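Local coordinates for protein TP_0956 (Treponema pallidum subsp. pallidum, PDB 3U64) that probably serves as the periplasmic lipoprotein T-component of a TRAP transporter, using a TPR-like helical scaffold to engage partner proteins, at residues 63-69 with 119-124; 124-128 with 143-148. One frame throughout, in Å; residues are numbered along the deposited sequence.

Interaction 1 of 2, residues 63-69 with 119-124; sequences PAHRGLS and SSLETA
With CG of Arg66 anti to its carbonyl carbon (chi1 -64°) and the chain bent at chi3 (59°), the guanidinium swings across to Ser120, whose OG lies roughly opposite the backbone N, beside the carbonyl carbon (chi1 157°). Arg66 grips that one oxygen side-on with two nitrogens: NE donates to Ser120 OG at 3.1 Å and NH2 to the same Ser120 OG at 3.2 Å, the oxygen lying close to the guanidinium plane. Neither bond is straight, as a shared acceptor requires. Over one guanidinium face sits the methyl of Ala124, its CB 3.3 Å from Arg66 NH1, while Thr123 CG2 packs on Arg66 CG at 3.8 Å. The arginine is thus a knob in a hole formed by Ser120, Leu121, Thr123 and Ala124. Its NH2 also makes a salt bridge to Asp151, just ahead of helix 152-166, and Ser120 OG bonds Thr154 within that helix. Further along, a water lies 2.7 Å from Ser69 OG, 2.8 Å from Thr123 OG1 and 2.8 Å from Pro63 O, bridging the two segments. His65 caps the start of helix 66-89, its ND1 accepting from Leu68 N. This is helix-on-helix packing between the start of helix 66-89 and the end of helix 96-124, consistent with the antiparallel helical hairpins of a TPR-type fold.

Interaction 2 of 2, residues 124-128 with 143-148; sequences AYPGF and VLSRCT
Phe128 CD1 rests 3.4 Å from Val143 CG2, the valine branch meeting the phenylalanine roughly perpendicularly. The far end of the same ring reaches Leu144, whose CD2 is 4.1 Å from Phe128 CZ. Cys147 SG comes up to the ring's edge, near its plane, 3.9 Å from Phe128 CE1, a sulfur-aromatic contact; the same sulfur stands obliquely to the Tyr125 ring, 5.3 Å from its centroid. The side chains of Tyr125 and Arg146 run antiparallel past one another. Arg146 NH2 lies at the tyrosine's edge, 3.7 Å from Tyr125 CD1, and the planes are 66° apart, so this is no flat stack. Tyr125 CB lies over one face of the guanidinium, which a bend at chi3 (63°) turns toward it; in the guanidinium plane a water accepts from Arg146 NH2 at 2.8 Å and donates to Pro126 O, linking the two segments. Both aromatics project from a type II beta turn, Tyr125 to Phe128, that joins helix 96-124 to helix 128-132 in this all-helical TPR-clan fold, with Gly127 at the N-cap. Phe128 N closes the turn on Tyr125 O. Farther out, Asp151 OD2 bonds both Tyr125 OH and Thr148 N, fixing the tyrosine against residues 143-148, and Phe128 also touches Leu118 and Leu121. From helix 176-192, Arg188 bonds Cys147 O, while Met184 and Met185 touch Leu144.

How the interactions relate
Interactions 1 and 2 follow one another along the chain and share Ala124, the last residue of helix 96-124; their centres lie about 12 Å apart. Both are partly buried. Interaction 1 joins the loop before helix 66-89 and the first turn of that helix to the last turns of helix 96-124 and relies on polar grip, with an arginine, serines and a bridging water, whereas interaction 2 ties the following turn to residues 143-148, mainly through aromatic, aliphatic and sulfur packing, with its arginine on the solvent-exposed side. They touch directly: Glu122 OE2 probably hydrogen-bonds Gly127 N, and Leu121 packs on Phe128. Asp151 serves both, with OD1 toward Arg66 and OD2 toward Tyr125.

Interaction 1 of 2, residues 63-69 with 119-124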
loop_
_atom_site.group_PDB
_atom_site.type_symbol
_atom_site.label_atom_id
_atom_site.label_comp_id
_atom_site.label_asym_id
_atom_site.label_seq_id
_atom_site.Cartn_x
_atom_site.Cartn_y
_atom_site.Cartn_z
ATOM N N PRO A 63 -12.589 21.543 -10.441
ATOM C CA PRO A 63 -13.262 20.777 -11.499
ATOM C C PRO A 63 -13.114 21.376 -12.905
ATOM O O PRO A 63 -13.440 20.688 -13.879
ATOM C CB PRO A 63 -14.735 20.781 -11.059
ATOM C CG PRO A 63 -14.741 21.369 -9.619
ATOM C CD PRO A 63 -13.545 22.253 -9.572
ATOM N N ALA A 64 -12.626 22.613 -13.017
ATOM C CA ALA A 64 -12.493 23.270 -14.327
ATOM C C ALA A 64 -11.079 23.155 -14.856
ATOM O O ALA A 64 -10.767 23.648 -15.944
ATOM C CB ALA A 64 -12.899 24.725 -14.258
ATOM N N HIS A 65 -10.216 22.506 -14.088
ATOM C CA HIS A 65 -8.867 22.265 -14.569
ATOM C C HIS A 65 -8.901 21.027 -15.467
ATOM O O HIS A 65 -9.069 19.893 -15.000
ATOM C CB HIS A 65 -7.875 22.087 -13.419
ATOM C CG HIS A 65 -6.452 22.263 -13.838
ATOM N ND1 HIS A 65 -5.769 21.316 -14.573
ATOM C CD2 HIS A 65 -5.590 23.292 -13.656
ATOM C CE1 HIS A 65 -4.543 21.747 -14.807
ATOM N NE2 HIS A 65 -4.409 22.943 -14.268
ATOM N N ARG A 66 -8.753 21.262 -16.764
ATOM C CA ARG A 66 -8.858 20.198 -17.745
ATOM C C ARG A 66 -7.719 19.195 -17.616
ATOM O O ARG A 66 -7.937 17.988 -17.723
ATOM C CB ARG A 66 -8.902 20.785 -19.144
ATOM C CG ARG A 66 -10.141 21.652 -19.393
ATOM C CD ARG A 66 -10.235 21.956 -20.867
ATOM N NE ARG A 66 -10.325 20.726 -21.649
ATOM C CZ ARG A 66 -10.249 20.673 -22.975
ATOM N NH1 ARG A 66 -10.064 21.789 -23.667
ATOM N NH2 ARG A 66 -10.347 19.504 -23.609
ATOM N N GLY A 67 -6.510 19.701 -17.377
ATOM C CA GLY A 67 -5.358 18.847 -17.177
ATOM C C GLY A 67 -5.543 17.849 -16.034
ATOM O O GLY A 67 -5.152 16.675 -16.148
ATOM N N LEU A 68 -6.138 18.312 -14.934
ATOM C CA LEU A 68 -6.351 17.466 -13.757
ATOM C C LEU A 68 -7.422 16.415 -14.018
ATOM O O LEU A 68 -7.276 15.262 -13.612
ATOM C CB LEU A 68 -6.720 18.301 -12.521
ATOM C CG LEU A 68 -5.560 18.630 -11.589
ATOM C CD1 LEU A 68 -6.038 19.488 -10.414
ATOM C CD2 LEU A 68 -4.943 17.340 -11.100
ATOM N N SER A 69 -8.507 16.833 -14.666
ATOM C CA SER A 69 -9.535 15.907 -15.137
ATOM C C SER A 69 -8.925 14.783 -15.942
ATOM O O SER A 69 -9.150 13.609 -15.643
ATOM C CB SER A 69 -10.588 16.634 -15.979
ATOM O OG SER A 69 -11.466 17.372 -15.140
ATOM N N SER A 119 -14.871 14.750 -18.188
ATOM C CA SER A 119 -15.201 16.069 -17.633
ATOM C C SER A 119 -14.273 17.156 -18.185
ATOM O O SER A 119 -14.613 18.332 -18.166
ATOM C CB SER A 119 -15.296 16.078 -16.104
ATOM O OG SER A 119 -14.072 15.710 -15.505
ATOM N N SER A 120 -13.116 16.757 -18.706
ATOM C CA SER A 120 -12.280 17.684 -19.464
ATOM C C SER A 120 -13.019 18.168 -20.723
ATOM O O SER A 120 -13.034 19.361 -20.998
ATOM C CB SER A 120 -10.921 17.059 -19.808
ATOM O OG SER A 120 -10.318 17.671 -20.940
ATOM N N LEU A 121 -13.652 17.259 -21.469
ATOM C CA LEU A 121 -14.486 17.663 -22.611
ATOM C C LEU A 121 -15.705 18.477 -22.172
ATOM O O LEU A 121 -16.056 19.482 -22.806
ATOM C CB LEU A 121 -14.899 16.459 -23.481
ATOM C CG LEU A 121 -13.692 15.869 -24.234
ATOM C CD1 LEU A 121 -13.959 14.510 -24.841
ATOM C CD2 LEU A 121 -13.206 16.833 -25.292
ATOM N N GLU A 122 -16.332 18.073 -21.076
ATOM C CA GLU A 122 -17.501 18.792 -20.584
ATOM C C GLU A 122 -17.175 20.232 -20.158
ATOM O O GLU A 122 -17.989 21.146 -20.329
ATOM C CB GLU A 122 -18.169 18.044 -19.428
ATOM C CG GLU A 122 -19.466 18.717 -18.941
ATOM C CD GLU A 122 -20.612 18.574 -19.942
ATOM O OE1 GLU A 122 -20.504 17.734 -20.863
ATOM O OE2 GLU A 122 -21.626 19.301 -19.806
ATOM N N THR A 123 -15.994 20.423 -19.590
ATOM C CA THR A 123 -15.519 21.750 -19.196
ATOM C C THR A 123 -15.295 22.619 -20.430
ATOM O O THR A 123 -15.661 23.792 -20.449
ATOM C CB THR A 123 -14.185 21.654 -18.406
ATOM O OG1 THR A 123 -14.449 21.206 -17.073
ATOM C CG2 THR A 123 -13.490 22.997 -18.341
ATOM N N ALA A 124 -14.697 22.028 -21.462
ATOM C CA ALA A 124 -14.385 22.748 -22.694
ATOM C C ALA A 124 -15.614 23.053 -23.546
ATOM O O ALA A 124 -15.635 24.046 -24.283
ATOM C CB ALA A 124 -13.365 21.978 -23.515
HETATM O O HOH W 1 -12.183 19.777 -16.214
#

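Interaction 2 of 2, residues 124-128 with 143-148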
loop_
_atom_site.group_PDB
_atom_site.type_symbol
_atom_site.label_atom_id
_atom_site.label_comp_id
_atom_site.label_asym_id
_atom_site.label_seq_id
_atom_site.Cartn_x
_atom_site.Cartn_y
_atom_site.Cartn_z
ATOM N N ALA A 124 -14.697 22.028 -21.462
ATOM C CA ALA A 124 -14.385 22.748 -22.694
ATOM C C ALA A 124 -15.614 23.053 -23.546
ATOM O O ALA A 124 -15.635 24.046 -24.283
ATOM C CB ALA A 124 -13.365 21.978 -23.515
ATOM N N TYR A 125 -16.630 22.198 -23.456
ATOM C CA TYR A 125 -17.824 22.311 -24.308
ATOM C C TYR A 125 -19.046 21.885 -23.528
ATOM O O TYR A 125 -19.498 20.738 -23.659
ATOM C CB TYR A 125 -17.724 21.389 -25.528
ATOM C CG TYR A 125 -16.431 21.505 -26.290
ATOM C CD1 TYR A 125 -16.142 22.645 -27.030
ATOM C CD2 TYR A 125 -15.502 20.467 -26.280
ATOM C CE1 TYR A 125 -14.959 22.756 -27.731
ATOM C CE2 TYR A 125 -14.307 20.572 -26.974
ATOM C CZ TYR A 125 -14.042 21.718 -27.699
ATOM O OH TYR A 125 -12.865 21.831 -28.395
ATOM N N PRO A 126 -19.579 22.796 -22.710
ATOM C CA PRO A 126 -20.746 22.506 -21.864
ATOM C C PRO A 126 -21.864 21.837 -22.649
ATOM O O PRO A 126 -22.226 22.311 -23.725
ATOM C CB PRO A 126 -21.175 23.896 -21.394
ATOM C CG PRO A 126 -19.854 24.658 -21.303
ATOM C CD PRO A 126 -18.991 24.122 -22.428
ATOM N N GLY A 127 -22.398 20.743 -22.119
ATOM C CA GLY A 127 -23.492 20.030 -22.763
ATOM C C GLY A 127 -22.968 18.883 -23.608
ATOM O O GLY A 127 -23.747 18.127 -24.200
ATOM N N PHE A 128 -21.641 18.759 -23.642
ATOM C CA PHE A 128 -20.951 17.745 -24.444
ATOM C C PHE A 128 -21.436 16.329 -24.128
ATOM O O PHE A 128 -21.627 15.509 -25.033
ATOM C CB PHE A 128 -19.430 17.826 -24.224
ATOM C CG PHE A 128 -18.635 16.859 -25.087
ATOM C CD1 PHE A 128 -17.958 17.317 -26.215
ATOM C CD2 PHE A 128 -18.559 15.497 -24.764
ATOM C CE1 PHE A 128 -17.224 16.424 -27.028
ATOM C CE2 PHE A 128 -17.826 14.601 -25.560
ATOM C CZ PHE A 128 -17.160 15.062 -26.693
ATOM N N VAL A 143 -21.307 17.466 -32.293
ATOM C CA VAL A 143 -20.500 17.814 -31.129
ATOM C C VAL A 143 -19.052 17.375 -31.315
ATOM O O VAL A 143 -18.131 18.033 -30.835
ATOM C CB VAL A 143 -21.059 17.268 -29.795
ATOM C CG1 VAL A 143 -20.918 15.729 -29.699
ATOM C CG2 VAL A 143 -20.315 17.916 -28.647
ATOM N N LEU A 144 -18.846 16.271 -32.023
ATOM C CA LEU A 144 -17.483 15.809 -32.260
ATOM C C LEU A 144 -16.779 16.734 -33.254
ATOM O O LEU A 144 -15.555 16.788 -33.296
ATOM C CB LEU A 144 -17.444 14.349 -32.743
ATOM C CG LEU A 144 -17.802 13.260 -31.717
ATOM C CD1 LEU A 144 -17.651 11.866 -32.314
ATOM C CD2 LEU A 144 -16.965 13.364 -30.462
ATOM N N SER A 145 -17.552 17.473 -34.043
ATOM C CA SER A 145 -16.946 18.350 -35.041
ATOM C C SER A 145 -16.404 19.634 -34.389
ATOM O O SER A 145 -15.646 20.398 -35.001
ATOM C CB SER A 145 -17.938 18.665 -36.162
ATOM O OG SER A 145 -18.827 19.705 -35.779
ATOM N N ARG A 146 -16.780 19.845 -33.133
ATOM C CA ARG A 146 -16.296 20.989 -32.374
ATOM C C ARG A 146 -14.893 20.744 -31.810
ATOM O O ARG A 146 -14.158 21.689 -31.501
ATOM C CB ARG A 146 -17.284 21.341 -31.256
ATOM C CG ARG A 146 -18.670 21.733 -31.772
ATOM C CD ARG A 146 -19.658 21.919 -30.631
ATOM N NE ARG A 146 -19.274 23.008 -29.735
ATOM C CZ ARG A 146 -19.827 23.230 -28.543
ATOM N NH1 ARG A 146 -20.794 22.428 -28.101
ATOM N NH2 ARG A 146 -19.415 24.256 -27.797
ATOM N N CYS A 147 -14.520 19.470 -31.712
ATOM C CA CYS A 147 -13.232 19.072 -31.149
ATOM C C CYS A 147 -12.056 19.457 -32.035
ATOM O O CYS A 147 -12.129 19.394 -33.255
ATOM C CB CYS A 147 -13.209 17.556 -30.890
ATOM S SG CYS A 147 -14.415 17.036 -29.642
ATOM N N THR A 148 -10.954 19.827 -31.402
ATOM C CA THR A 148 -9.718 20.126 -32.115
ATOM C C THR A 148 -8.571 19.235 -31.624
ATOM O O THR A 148 -8.756 18.365 -30.754
ATOM C CB THR A 148 -9.329 21.574 -31.884
ATOM O OG1 THR A 148 -8.978 21.741 -30.506
ATOM C CG2 THR A 148 -10.515 22.485 -32.224
HETATM O O HOH W 2 -20.989 24.437 -25.428
#